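Local coordinates for uncharacterized protein (Enterococcus faecalis, PDB 2QRU) that is of unknown function but has the alpha/beta hydrolase fold and is probably a hydrolase, at residues L5-T10 / V17-T22; N28-L33 / N57-L62; V128-Y133 / D250-T255; A69-I74 / K162-D167. All blocks are in the same frame, centred on the assembly; numbering follows the deposited sequence.

Interactions 1, 2 and 3 all reach one central mixed beta sheet, and interaction 4 joins two loops. Interactions 1 and 2, with centres about 10 Å apart, adjoin directly: strand 16-20 of the first lies beside strand 59-64 of the second, with Tyr-20 N at 2.9 Å from Val-61 O, a probable hydrogen bond. Interaction 3 lies farther across the sheet, about 17 Å from interaction 2 between centres. It comes closest to the presumed active site, since Tyr-131 touches residues of a putative Ser-104, His-249, Asp-221 triad. Interaction 4 is on the opposite side of the chain's centre from interaction 3, about 22 Å away between centres.

Interaction 1 of 4, residues L5-T10 / V17-T22; sequences LKNNQT and VTIYPT
Ile-19 crosses Asn-7 at a slant and ends against Gln-9. With CG1 beside its own backbone N (chi1 -58°), the CG1-CD1 arm points to Gln-9 and sets CD1 at 3.3 Å from Gln-9 OE1. CB of Ile-19 meanwhile sits 3.7 Å from Asn-7 ND2, whose amide is steadied by donating to Leu-5 O. The CB of Gln-9 rests against Val-17 CG1, and its chain continues toward Glu-91 and Ile-92 of helix 74-93. Beneath these side chains, strands 7-10 and 16-20 form an antiparallel beta hairpin, with 7-10 the outermost strand on this flank of the alpha/beta hydrolase sheet. Asn-7/Ile-19 and Gln-9/Val-17 are hydrogen-bonded pairs, and Ile-19 N to Asn-7 O spans 2.7 Å. Asn-8/Thr-18 is a non-hydrogen-bonded pair. On the face of Asn-8 and Thr-18, Lys-6, with CG anti to its backbone N (chi1 174°) and the rest of the chain extended, lies alongside Tyr-20, the two pointing the same way. Its CE comes obliquely to Tyr-20 CE2 at 3.3 Å, and Thr-18 CG2 borders the same methylene at 3.6 Å. Next to it, Thr-18 OG1 donates to Asn-8 OD1 over 2.7 Å, from a position 37° above the carbonyl plane.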
loop_
_atom_site.group_PDB
_atom_site.type_symbol
_atom_site.label_atom_id
_atom_site.label_comp_id
_atom_site.label_asym_id
_atom_site.label_seq_id
_atom_site.Cartn_x
_atom_site.Cartn_y
_atom_site.Cartn_z
ATOM N N LEU A 5 -15.994 10.678 15.019
ATOM C CA LEU A 5 -16.638 10.502 13.733
ATOM C C LEU A 5 -15.560 10.453 12.658
ATOM O O LEU A 5 -14.533 11.126 12.771
ATOM C CB LEU A 5 -17.599 11.655 13.426
ATOM C CG LEU A 5 -18.858 11.833 14.269
ATOM C CD1 LEU A 5 -19.602 13.042 13.738
ATOM C CD2 LEU A 5 -19.734 10.582 14.241
ATOM N N LYS A 6 -15.814 9.651 11.629
ATOM C CA LYS A 6 -14.958 9.589 10.437
ATOM C C LYS A 6 -14.818 11.023 9.921
ATOM O O LYS A 6 -15.810 11.771 9.837
ATOM C CB LYS A 6 -15.614 8.704 9.378
ATOM C CG LYS A 6 -14.883 8.678 8.018
ATOM C CD LYS A 6 -15.708 7.933 7.001
ATOM C CE LYS A 6 -14.898 7.674 5.744
ATOM N NZ LYS A 6 -15.780 7.585 4.565
ATOM N N ASN A 7 -13.593 11.428 9.622
ATOM C CA ASN A 7 -13.344 12.801 9.196
ATOM C C ASN A 7 -12.024 12.902 8.461
ATOM O O ASN A 7 -11.117 12.097 8.701
ATOM C CB ASN A 7 -13.359 13.762 10.397
ATOM C CG ASN A 7 -12.144 13.592 11.309
ATOM O OD1 ASN A 7 -11.207 14.402 11.256
ATOM N ND2 ASN A 7 -12.134 12.531 12.120
ATOM N N ASN A 8 -11.937 13.894 7.577
ATOM C CA ASN A 8 -10.723 14.130 6.795
ATOM C C ASN A 8 -9.977 15.313 7.380
ATOM O O ASN A 8 -10.592 16.314 7.808
ATOM C CB ASN A 8 -11.093 14.462 5.352
ATOM C CG ASN A 8 -11.270 13.238 4.486
ATOM O OD1 ASN A 8 -11.570 12.137 4.970
ATOM N ND2 ASN A 8 -11.074 13.421 3.177
ATOM N N GLN A 9 -8.653 15.224 7.349
ATOM C CA GLN A 9 -7.782 16.302 7.790
ATOM C C GLN A 9 -6.710 16.512 6.712
ATOM O O GLN A 9 -6.247 15.554 6.101
ATOM C CB GLN A 9 -7.104 15.845 9.068
ATOM C CG GLN A 9 -6.868 16.890 10.108
ATOM C CD GLN A 9 -6.952 16.294 11.504
ATOM O OE1 GLN A 9 -7.994 15.770 11.914
ATOM N NE2 GLN A 9 -5.840 16.350 12.234
ATOM N N THR A 10 -6.329 17.763 6.486
ATOM C CA THR A 10 -5.225 18.043 5.562
ATOM C C THR A 10 -3.991 18.435 6.353
ATOM O O THR A 10 -4.048 19.304 7.242
ATOM C CB THR A 10 -5.592 19.193 4.597
ATOM O OG1 THR A 10 -6.845 18.885 3.978
ATOM C CG2 THR A 10 -4.500 19.364 3.512
ATOM N N VAL A 17 -5.688 12.910 5.033
ATOM C CA VAL A 17 -5.862 11.620 5.696
ATOM C C VAL A 17 -7.344 11.503 6.058
ATOM O O VAL A 17 -7.959 12.499 6.469
ATOM C CB VAL A 17 -4.950 11.520 6.936
ATOM C CG1 VAL A 17 -5.207 12.669 7.924
ATOM C CG2 VAL A 17 -5.074 10.118 7.619
ATOM N N THR A 18 -7.921 10.322 5.837
ATOM C CA THR A 18 -9.269 10.005 6.328
ATOM C C THR A 18 -9.089 9.227 7.632
ATOM O O THR A 18 -8.399 8.191 7.655
ATOM C CB THR A 18 -10.089 9.176 5.305
ATOM O OG1 THR A 18 -10.261 9.921 4.086
ATOM C CG2 THR A 18 -11.485 8.848 5.860
ATOM N N ILE A 19 -9.656 9.776 8.707
ATOM C CA ILE A 19 -9.520 9.210 10.065
ATOM C C ILE A 19 -10.792 8.440 10.434
ATOM O O ILE A 19 -11.905 8.965 10.307
ATOM C CB ILE A 19 -9.280 10.352 11.090
ATOM C CG1 ILE A 19 -8.041 11.151 10.711
ATOM C CG2 ILE A 19 -9.151 9.818 12.516
ATOM C CD1 ILE A 19 -7.974 12.521 11.307
ATOM N N TYR A 20 -10.633 7.194 10.880
ATOM C CA TYR A 20 -11.756 6.407 11.376
ATOM C C TYR A 20 -11.458 6.079 12.842
ATOM O O TYR A 20 -10.735 5.137 13.129
ATOM C CB TYR A 20 -11.868 5.093 10.597
ATOM C CG TYR A 20 -12.061 5.165 9.092
ATOM C CD1 TYR A 20 -10.970 5.326 8.227
ATOM C CD2 TYR A 20 -13.327 4.967 8.536
ATOM C CE1 TYR A 20 -11.151 5.334 6.852
ATOM C CE2 TYR A 20 -13.525 4.975 7.176
ATOM C CZ TYR A 20 -12.423 5.151 6.334
ATOM O OH TYR A 20 -12.598 5.164 4.975
ATOM N N PRO A 21 -11.975 6.888 13.785
ATOM C CA PRO A 21 -11.678 6.681 15.208
ATOM C C PRO A 21 -12.270 5.391 15.811
ATOM O O PRO A 21 -13.296 4.877 15.349
ATOM C CB PRO A 21 -12.316 7.905 15.895
ATOM C CG PRO A 21 -12.632 8.876 14.795
ATOM C CD PRO A 21 -12.829 8.067 13.553
ATOM N N THR A 22 -11.602 4.881 16.838
ATOM C CA THR A 22 -12.183 3.823 17.670
ATOM C C THR A 22 -13.178 4.448 18.656
ATOM O O THR A 22 -13.311 5.679 18.716
ATOM C CB THR A 22 -11.095 3.091 18.450
ATOM O OG1 THR A 22 -10.374 4.040 19.252
ATOM C CG2 THR A 22 -10.142 2.429 17.492
#

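Interaction 2 of 4, residues N28-L33 / N57-L62; sequences NYVVYL and NGYTVL
Thr-60 and Leu-62 bond through their backbones to strand 28-33 in a parallel ladder. Thr-60 N donates to Asn-28 O, Val-30 N to Thr-60 O at 2.9 Å, Leu-62 N to Val-30 O at 2.8 Å, and Tyr-32 N to Leu-62 O. A weak bond from Asn-28 N to Gly-58 O starts the ladder where Gly-58, at positive phi, ends helix 48-55 in a Schellman motif. CA-H...O contacts fill in between, such as Tyr-29 CA to Thr-60 O at 3.3 Å.

Side chains pack on both faces. On one, CD2 of the Tyr-29 ring approaches Leu-62 CD1 at 3.6 Å, and the ring runs alongside Thr-60, meeting its CB and CG2. On the other, the Tyr-59 ring lies beside Asn-28, pointing the same way; its CD1 is 3.6 Å from Asn-28 CB. Val-30 turns CG2 back beside its own N, against Tyr-59 CB at 3.7 Å.

Strand 28-33, helix 48-55 and strand 59-64 make a beta-alpha-beta unit. Phe-54 of that helix covers Val-30, Tyr-59 and Val-61, while helix 74-93 covers Tyr-29, Val-31 and Leu-62. Strand 98-103 pairs with 28-33 on its other edge.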
loop_
_atom_site.group_PDB
_atom_site.type_symbol
_atom_site.label_atom_id
_atom_site.label_comp_id
_atom_site.label_asym_id
_atom_site.label_seq_id
_atom_site.Cartn_x
_atom_site.Cartn_y
_atom_site.Cartn_z
ATOM N N ASN A 28 -4.674 3.294 19.781
ATOM C CA ASN A 28 -3.503 2.966 18.971
ATOM C C ASN A 28 -3.889 3.291 17.532
ATOM O O ASN A 28 -5.043 3.587 17.276
ATOM C CB ASN A 28 -3.169 1.481 19.125
ATOM C CG ASN A 28 -2.250 1.205 20.319
ATOM O OD1 ASN A 28 -2.019 2.070 21.162
ATOM N ND2 ASN A 28 -1.690 0.002 20.360
ATOM N N TYR A 29 -2.943 3.242 16.589
ATOM C CA TYR A 29 -3.242 3.651 15.229
ATOM C C TYR A 29 -2.750 2.646 14.201
ATOM O O TYR A 29 -1.768 1.944 14.441
ATOM C CB TYR A 29 -2.558 4.978 14.904
ATOM C CG TYR A 29 -3.058 6.111 15.765
ATOM C CD1 TYR A 29 -2.510 6.336 17.024
ATOM C CD2 TYR A 29 -4.109 6.927 15.328
ATOM C CE1 TYR A 29 -2.984 7.366 17.841
ATOM C CE2 TYR A 29 -4.591 7.963 16.141
ATOM C CZ TYR A 29 -4.010 8.177 17.385
ATOM O OH TYR A 29 -4.474 9.186 18.198
ATOM N N VAL A 30 -3.422 2.612 13.061
ATOM C CA VAL A 30 -2.874 1.942 11.867
ATOM C C VAL A 30 -2.960 2.881 10.702
ATOM O O VAL A 30 -4.041 3.449 10.439
ATOM C CB VAL A 30 -3.649 0.663 11.518
ATOM C CG1 VAL A 30 -3.232 0.114 10.152
ATOM C CG2 VAL A 30 -3.390 -0.386 12.560
ATOM N N VAL A 31 -1.832 3.043 10.006
ATOM C CA VAL A 31 -1.819 3.908 8.822
ATOM C C VAL A 31 -2.034 3.004 7.613
ATOM O O VAL A 31 -1.286 2.032 7.426
ATOM C CB VAL A 31 -0.497 4.698 8.684
ATOM C CG1 VAL A 31 -0.558 5.604 7.439
ATOM C CG2 VAL A 31 -0.254 5.529 9.954
ATOM N N TYR A 32 -3.065 3.302 6.816
ATOM C CA TYR A 32 -3.414 2.486 5.667
ATOM C C TYR A 32 -2.974 3.165 4.361
ATOM O O TYR A 32 -3.338 4.333 4.120
ATOM C CB TYR A 32 -4.916 2.244 5.629
ATOM C CG TYR A 32 -5.382 1.601 4.352
ATOM C CD1 TYR A 32 -5.128 0.249 4.116
ATOM C CD2 TYR A 32 -6.068 2.342 3.373
ATOM C CE1 TYR A 32 -5.548 -0.375 2.944
ATOM C CE2 TYR A 32 -6.496 1.742 2.177
ATOM C CZ TYR A 32 -6.224 0.383 1.969
ATOM O OH TYR A 32 -6.622 -0.241 0.804
ATOM N N LEU A 33 -2.243 2.415 3.532
ATOM C CA LEU A 33 -1.761 2.879 2.207
ATOM C C LEU A 33 -2.456 2.120 1.084
ATOM O O LEU A 33 -2.281 0.888 0.949
ATOM C CB LEU A 33 -0.239 2.721 2.080
ATOM C CG LEU A 33 0.515 3.469 3.181
ATOM C CD1 LEU A 33 1.997 3.209 3.076
ATOM C CD2 LEU A 33 0.228 4.998 3.133
ATOM N N ASN A 57 -10.557 -3.737 16.939
ATOM C CA ASN A 57 -9.396 -4.198 17.699
ATOM C C ASN A 57 -8.613 -3.060 18.349
ATOM O O ASN A 57 -7.503 -3.251 18.862
ATOM C CB ASN A 57 -8.516 -5.072 16.813
ATOM C CG ASN A 57 -9.054 -6.480 16.701
ATOM O OD1 ASN A 57 -9.186 -7.188 17.715
ATOM N ND2 ASN A 57 -9.429 -6.878 15.494
ATOM N N GLY A 58 -9.215 -1.869 18.346
ATOM C CA GLY A 58 -8.645 -0.742 19.090
ATOM C C GLY A 58 -7.656 0.106 18.322
ATOM O O GLY A 58 -6.916 0.876 18.927
ATOM N N TYR A 59 -7.659 -0.002 16.993
ATOM C CA TYR A 59 -6.800 0.832 16.150
ATOM C C TYR A 59 -7.624 1.855 15.371
ATOM O O TYR A 59 -8.458 1.494 14.554
ATOM C CB TYR A 59 -6.006 -0.051 15.157
ATOM C CG TYR A 59 -5.104 -1.022 15.863
ATOM C CD1 TYR A 59 -3.847 -0.620 16.325
ATOM C CD2 TYR A 59 -5.529 -2.321 16.138
ATOM C CE1 TYR A 59 -3.015 -1.495 17.033
ATOM C CE2 TYR A 59 -4.698 -3.216 16.833
ATOM C CZ TYR A 59 -3.440 -2.800 17.266
ATOM O OH TYR A 59 -2.647 -3.686 17.956
ATOM N N THR A 60 -7.365 3.125 15.635
ATOM C CA THR A 60 -7.858 4.211 14.801
ATOM C C THR A 60 -7.151 4.111 13.443
ATOM O O THR A 60 -5.923 4.055 13.375
ATOM C CB THR A 60 -7.573 5.578 15.466
ATOM O OG1 THR A 60 -8.417 5.732 16.622
ATOM C CG2 THR A 60 -7.826 6.739 14.493
ATOM N N VAL A 61 -7.935 4.096 12.360
ATOM C CA VAL A 61 -7.356 3.948 11.024
ATOM C C VAL A 61 -7.097 5.322 10.415
ATOM O O VAL A 61 -7.971 6.194 10.423
ATOM C CB VAL A 61 -8.270 3.107 10.101
ATOM C CG1 VAL A 61 -7.677 3.035 8.700
ATOM C CG2 VAL A 61 -8.440 1.683 10.663
ATOM N N LEU A 62 -5.885 5.485 9.897
ATOM C CA LEU A 62 -5.482 6.727 9.220
ATOM C C LEU A 62 -5.199 6.356 7.765
ATOM O O LEU A 62 -4.140 5.816 7.466
ATOM C CB LEU A 62 -4.233 7.318 9.897
ATOM C CG LEU A 62 -4.376 7.521 11.414
ATOM C CD1 LEU A 62 -3.069 7.914 12.052
ATOM C CD2 LEU A 62 -5.478 8.546 11.735
#

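Interaction 3 of 4, residues V128-Y133 / D250-T255; sequences VNFYGY and DFLKQT
Tyr-131 aims its hydroxyl at the start of the 250-255 turn, where Asp-250 and Leu-252 both grip it. OH donates to Asp-250 OD1 over 2.6 Å, meeting the carboxylate on its anti side, and accepts from Leu-252 N at 3.0 Å along a fairly straight bond. Two bonds thus fix the end of the phenol, and the ring stands steeply to the carboxylate, their planes 80° apart. The CG of Tyr-131 lies between its backbone N and carbonyl carbon (chi1 41°), a crowded position that directs the ring at the turn.

Phe-251 adopts the same kind of rotamer (chi1 60°) and turns its face to the edge of Tyr-131. Tyr-131 CE2 stands over the ring centre in this edge-to-face pair, with centroids 4.8 Å apart. Leu-252 continues the packing: its CD2 lies over one face of Phe-130, 4.0 Å from the ring centroid in a CH-pi contact, while Phe-251 CE1 comes to that ring's edge, 4.2 Å from Phe-130 CD1.

Arg-103 of strand 98-103 forms a salt bridge with Asp-250 OD1, and the ring of Tyr-131 meets His-249, of a putative catalytic triad, edge-to-face. The contact sits at the end of strand 127-130. Thr-216 and Ala-217 of strand 213-218 touch it, as does helix 258-272, whose Leu-263, Phe-264 and Leu-267 meet Phe-251, Leu-252 and Phe-130.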
loop_
_atom_site.group_PDB
_atom_site.type_symbol
_atom_site.label_atom_id
_atom_site.label_comp_id
_atom_site.label_asym_id
_atom_site.label_seq_id
_atom_site.Cartn_x
_atom_site.Cartn_y
_atom_site.Cartn_z
ATOM N N VAL A 128 0.936 -5.027 7.966
ATOM C CA VAL A 128 -0.017 -5.951 7.343
ATOM C C VAL A 128 0.114 -5.727 5.838
ATOM O O VAL A 128 -0.097 -4.621 5.338
ATOM C CB VAL A 128 -1.479 -5.677 7.833
ATOM C CG1 VAL A 128 -2.473 -6.605 7.107
ATOM C CG2 VAL A 128 -1.590 -5.820 9.371
ATOM N N ASN A 129 0.572 -6.754 5.142
ATOM C CA ASN A 129 0.810 -6.714 3.706
ATOM C C ASN A 129 -0.269 -7.499 2.948
ATOM O O ASN A 129 -0.352 -8.721 3.098
ATOM C CB ASN A 129 2.141 -7.405 3.404
ATOM C CG ASN A 129 2.336 -7.589 1.932
ATOM O OD1 ASN A 129 2.238 -6.628 1.186
ATOM N ND2 ASN A 129 2.617 -8.816 1.508
ATOM N N PHE A 130 -1.052 -6.794 2.143
ATOM C CA PHE A 130 -1.951 -7.410 1.154
ATOM C C PHE A 130 -1.259 -7.345 -0.191
ATOM O O PHE A 130 -1.252 -6.276 -0.827
ATOM C CB PHE A 130 -3.278 -6.660 1.132
ATOM C CG PHE A 130 -4.148 -7.015 2.290
ATOM C CD1 PHE A 130 -5.004 -8.131 2.194
ATOM C CD2 PHE A 130 -4.147 -6.255 3.431
ATOM C CE1 PHE A 130 -5.826 -8.502 3.292
ATOM C CE2 PHE A 130 -4.956 -6.597 4.519
ATOM C CZ PHE A 130 -5.798 -7.713 4.466
ATOM N N TYR A 131 -0.634 -8.471 -0.583
ATOM C CA TYR A 131 -0.079 -8.689 -1.937
ATOM C C TYR A 131 0.779 -7.515 -2.477
ATOM O O TYR A 131 0.694 -7.112 -3.648
ATOM C CB TYR A 131 -1.166 -9.166 -2.915
ATOM C CG TYR A 131 -2.508 -8.473 -2.792
ATOM C CD1 TYR A 131 -2.748 -7.251 -3.408
ATOM C CD2 TYR A 131 -3.540 -9.045 -2.038
ATOM C CE1 TYR A 131 -4.005 -6.611 -3.301
ATOM C CE2 TYR A 131 -4.787 -8.403 -1.904
ATOM C CZ TYR A 131 -5.010 -7.197 -2.531
ATOM O OH TYR A 131 -6.295 -6.616 -2.424
ATOM N N GLY A 132 1.633 -7.010 -1.583
ATOM C CA GLY A 132 2.645 -6.015 -1.982
ATOM C C GLY A 132 3.913 -6.700 -2.498
ATOM O O GLY A 132 3.922 -7.888 -2.881
ATOM N N TYR A 133 5.007 -5.931 -2.466
ATOM C CA TYR A 133 6.276 -6.362 -3.048
ATOM C C TYR A 133 7.419 -5.567 -2.449
ATOM O O TYR A 133 7.183 -4.503 -1.855
ATOM C CB TYR A 133 6.224 -6.249 -4.559
ATOM C CG TYR A 133 5.497 -5.054 -5.126
ATOM C CD1 TYR A 133 4.109 -5.109 -5.384
ATOM C CD2 TYR A 133 6.195 -3.879 -5.476
ATOM C CE1 TYR A 133 3.424 -4.006 -5.939
ATOM C CE2 TYR A 133 5.507 -2.788 -6.010
ATOM C CZ TYR A 133 4.139 -2.870 -6.268
ATOM O OH TYR A 133 3.453 -1.806 -6.834
ATOM N N ASP A 250 -6.308 -8.460 -6.704
ATOM C CA ASP A 250 -6.765 -7.446 -5.751
ATOM C C ASP A 250 -7.939 -7.949 -4.954
ATOM O O ASP A 250 -9.044 -7.395 -5.040
ATOM C CB ASP A 250 -7.126 -6.134 -6.477
ATOM C CG ASP A 250 -7.318 -4.959 -5.514
ATOM O OD1 ASP A 250 -6.788 -4.953 -4.370
ATOM O OD2 ASP A 250 -8.006 -4.006 -5.910
ATOM N N PHE A 251 -7.729 -9.009 -4.177
ATOM C CA PHE A 251 -8.919 -9.674 -3.607
ATOM C C PHE A 251 -9.627 -8.906 -2.480
ATOM O O PHE A 251 -10.730 -9.313 -2.060
ATOM C CB PHE A 251 -8.655 -11.133 -3.235
ATOM C CG PHE A 251 -7.569 -11.314 -2.198
ATOM C CD1 PHE A 251 -7.856 -11.048 -0.876
ATOM C CD2 PHE A 251 -6.286 -11.771 -2.557
ATOM C CE1 PHE A 251 -6.865 -11.231 0.120
ATOM C CE2 PHE A 251 -5.318 -11.974 -1.563
ATOM C CZ PHE A 251 -5.616 -11.710 -0.245
ATOM N N LEU A 252 -9.047 -7.772 -2.034
ATOM C CA LEU A 252 -9.808 -6.863 -1.135
ATOM C C LEU A 252 -11.066 -6.254 -1.809
ATOM O O LEU A 252 -11.948 -5.714 -1.122
ATOM C CB LEU A 252 -8.930 -5.757 -0.538
ATOM C CG LEU A 252 -7.885 -6.191 0.509
ATOM C CD1 LEU A 252 -7.067 -4.991 0.787
ATOM C CD2 LEU A 252 -8.608 -6.615 1.751
ATOM N N LYS A 253 -11.160 -6.369 -3.133
ATOM C CA LYS A 253 -12.393 -5.976 -3.850
ATOM C C LYS A 253 -13.548 -6.937 -3.589
ATOM O O LYS A 253 -14.732 -6.592 -3.826
ATOM C CB LYS A 253 -12.135 -5.905 -5.345
ATOM C CG LYS A 253 -11.237 -4.768 -5.767
ATOM C CD LYS A 253 -11.228 -4.641 -7.269
ATOM C CE LYS A 253 -10.678 -5.907 -7.931
ATOM N NZ LYS A 253 -10.550 -5.726 -9.399
ATOM N N GLN A 254 -13.210 -8.137 -3.108
ATOM C CA GLN A 254 -14.215 -9.207 -2.896
ATOM C C GLN A 254 -14.261 -9.701 -1.462
ATOM O O GLN A 254 -14.042 -10.891 -1.196
ATOM C CB GLN A 254 -13.952 -10.446 -3.763
ATOM C CG GLN A 254 -13.708 -10.257 -5.211
ATOM C CD GLN A 254 -13.070 -11.510 -5.811
ATOM O OE1 GLN A 254 -11.994 -11.447 -6.409
ATOM N NE2 GLN A 254 -13.721 -12.658 -5.621
ATOM N N THR A 255 -14.587 -8.801 -0.542
ATOM C CA THR A 255 -14.548 -9.118 0.889
ATOM C C THR A 255 -15.603 -10.135 1.326
ATOM O O THR A 255 -15.542 -10.665 2.436
ATOM C CB THR A 255 -14.710 -7.854 1.746
ATOM O OG1 THR A 255 -15.972 -7.237 1.435
ATOM C CG2 THR A 255 -13.558 -6.904 1.505
#

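Interaction 4 of 4, residues A69-I74 / K162-D167; sequences APNTKI and KPVWDD
Asn-71 extends from the 69-74 loop to the backbone of Lys-162. Its CB is already near the acceptor, 3.3 Å from Lys-162 O. Next comes CG, set beside the residue's own backbone N (chi1 -52°), which turns the amide toward the 162-167 loop; it lies 3.4 Å from the same Lys-162 O. At the tip, ND2 donates to Lys-162 O at 2.7 Å. That bond is nearly straight, and the acceptor lies close to the plane of the amide. The same nitrogen is 3.5 Å from the Val-164 methyl CG2 and also donates to Asp-159 O. OD1, the other branch, accepts from Arg-172 NH2, so both ends of the amide are held and its rotation should be fixed. Alongside, a water links the loops a second time: it lies 2.8 Å from Thr-72 OG1 and accepts from Val-164 N at 2.7 Å. The peptide bond before Pro-70 is cis. The result is a small surface bridge, side chain to main chain, in which the loop leading into helix 74-93 holds the long excursion after strand 127-130, the place where alpha/beta hydrolases commonly carry their cap insertions.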
loop_
_atom_site.group_PDB
_atom_site.type_symbol
_atom_site.label_atom_id
_atom_site.label_comp_id
_atom_site.label_asym_id
_atom_site.label_seq_id
_atom_site.Cartn_x
_atom_site.Cartn_y
_atom_site.Cartn_z
ATOM N N ALA A 69 2.379 8.675 -9.784
ATOM C CA ALA A 69 3.139 8.713 -11.032
ATOM C C ALA A 69 2.176 8.719 -12.228
ATOM O O ALA A 69 0.998 8.340 -12.085
ATOM C CB ALA A 69 4.108 7.507 -11.086
ATOM N N PRO A 70 2.642 9.176 -13.413
ATOM C CA PRO A 70 3.977 9.704 -13.744
ATOM C C PRO A 70 4.203 11.137 -13.263
ATOM O O PRO A 70 5.332 11.643 -13.391
ATOM C CB PRO A 70 3.994 9.672 -15.283
ATOM C CG PRO A 70 2.530 9.936 -15.659
ATOM C CD PRO A 70 1.714 9.238 -14.566
ATOM N N ASN A 71 3.133 11.789 -12.772
ATOM C CA ASN A 71 3.151 13.202 -12.338
ATOM C C ASN A 71 4.265 13.444 -11.323
ATOM O O ASN A 71 4.976 14.449 -11.404
ATOM C CB ASN A 71 1.795 13.623 -11.767
ATOM C CG ASN A 71 0.644 13.308 -12.698
ATOM O OD1 ASN A 71 0.548 12.206 -13.240
ATOM N ND2 ASN A 71 -0.256 14.275 -12.879
ATOM N N THR A 72 4.453 12.478 -10.417
ATOM C CA THR A 72 5.536 12.482 -9.443
ATOM C C THR A 72 6.239 11.121 -9.543
ATOM O O THR A 72 5.561 10.094 -9.594
ATOM C CB THR A 72 4.991 12.678 -8.012
ATOM O OG1 THR A 72 4.286 13.932 -7.936
ATOM C CG2 THR A 72 6.117 12.674 -7.006
ATOM N N LYS A 73 7.578 11.127 -9.606
ATOM C CA LYS A 73 8.381 9.895 -9.788
ATOM C C LYS A 73 8.543 9.139 -8.471
ATOM O O LYS A 73 8.374 9.727 -7.406
ATOM C CB LYS A 73 9.757 10.217 -10.406
ATOM C CG LYS A 73 9.666 10.911 -11.769
ATOM C CD LYS A 73 8.579 10.279 -12.647
ATOM C CE LYS A 73 8.617 10.877 -14.049
ATOM N NZ LYS A 73 7.416 10.526 -14.847
ATOM N N ILE A 74 8.850 7.844 -8.527
ATOM C CA ILE A 74 8.777 7.016 -7.307
ATOM C C ILE A 74 9.715 7.515 -6.211
ATOM O O ILE A 74 9.342 7.533 -5.034
ATOM C CB ILE A 74 9.052 5.533 -7.583
ATOM C CG1 ILE A 74 7.861 4.899 -8.310
ATOM C CG2 ILE A 74 9.315 4.773 -6.248
ATOM C CD1 ILE A 74 8.012 3.363 -8.490
ATOM N N LYS A 162 0.611 17.922 -13.293
ATOM C CA LYS A 162 0.540 18.515 -11.963
ATOM C C LYS A 162 0.482 17.407 -10.896
ATOM O O LYS A 162 -0.002 16.312 -11.190
ATOM C CB LYS A 162 -0.691 19.421 -11.851
ATOM C CG LYS A 162 -0.742 20.531 -12.922
ATOM C CD LYS A 162 -2.176 21.009 -13.088
ATOM C CE LYS A 162 -2.304 21.847 -14.351
ATOM N NZ LYS A 162 -3.540 22.669 -14.383
ATOM N N PRO A 163 0.976 17.688 -9.667
ATOM C CA PRO A 163 0.958 16.667 -8.598
ATOM C C PRO A 163 -0.455 16.214 -8.276
ATOM O O PRO A 163 -1.386 17.022 -8.285
ATOM C CB PRO A 163 1.516 17.422 -7.379
ATOM C CG PRO A 163 2.405 18.466 -7.995
ATOM C CD PRO A 163 1.595 18.939 -9.182
ATOM N N VAL A 164 -0.605 14.928 -7.948
ATOM C CA VAL A 164 -1.928 14.366 -7.666
ATOM C C VAL A 164 -1.865 13.571 -6.349
ATOM O O VAL A 164 -1.073 12.631 -6.224
ATOM C CB VAL A 164 -2.438 13.467 -8.839
ATOM C CG1 VAL A 164 -3.821 12.839 -8.485
ATOM C CG2 VAL A 164 -2.520 14.275 -10.165
ATOM N N TRP A 165 -2.675 13.992 -5.377
ATOM C CA TRP A 165 -2.711 13.385 -4.029
ATOM C C TRP A 165 -3.745 12.289 -3.907
ATOM O O TRP A 165 -3.670 11.462 -2.977
ATOM C CB TRP A 165 -3.043 14.437 -2.963
ATOM C CG TRP A 165 -1.934 15.341 -2.541
ATOM C CD1 TRP A 165 -1.862 16.687 -2.743
ATOM C CD2 TRP A 165 -0.727 14.974 -1.851
ATOM N NE1 TRP A 165 -0.704 17.189 -2.202
ATOM C CE2 TRP A 165 0.006 16.159 -1.641
ATOM C CE3 TRP A 165 -0.211 13.762 -1.356
ATOM C CZ2 TRP A 165 1.246 16.166 -0.998
ATOM C CZ3 TRP A 165 1.019 13.783 -0.716
ATOM C CH2 TRP A 165 1.721 14.965 -0.533
ATOM N N ASP A 166 -4.729 12.293 -4.811
ATOM C CA ASP A 166 -5.876 11.392 -4.696
ATOM C C ASP A 166 -6.621 11.295 -6.015
ATOM O O ASP A 166 -6.732 12.287 -6.762
ATOM C CB ASP A 166 -6.811 11.924 -3.599
ATOM C CG ASP A 166 -7.955 10.977 -3.271
ATOM O OD1 ASP A 166 -7.735 9.733 -3.197
ATOM O OD2 ASP A 166 -9.059 11.504 -3.011
ATOM N N ASP A 167 -7.133 10.104 -6.298
ATOM C CA ASP A 167 -7.871 9.813 -7.522
ATOM C C ASP A 167 -9.150 9.084 -7.110
ATOM O O ASP A 167 -9.275 7.869 -7.305
ATOM C CB ASP A 167 -6.968 8.977 -8.452
ATOM C CG ASP A 167 -7.667 8.504 -9.719
ATOM O OD1 ASP A 167 -8.564 9.206 -10.263
ATOM O OD2 ASP A 167 -7.289 7.403 -10.184
HETATM O O HOH W 1 1.549 13.299 -8.369
#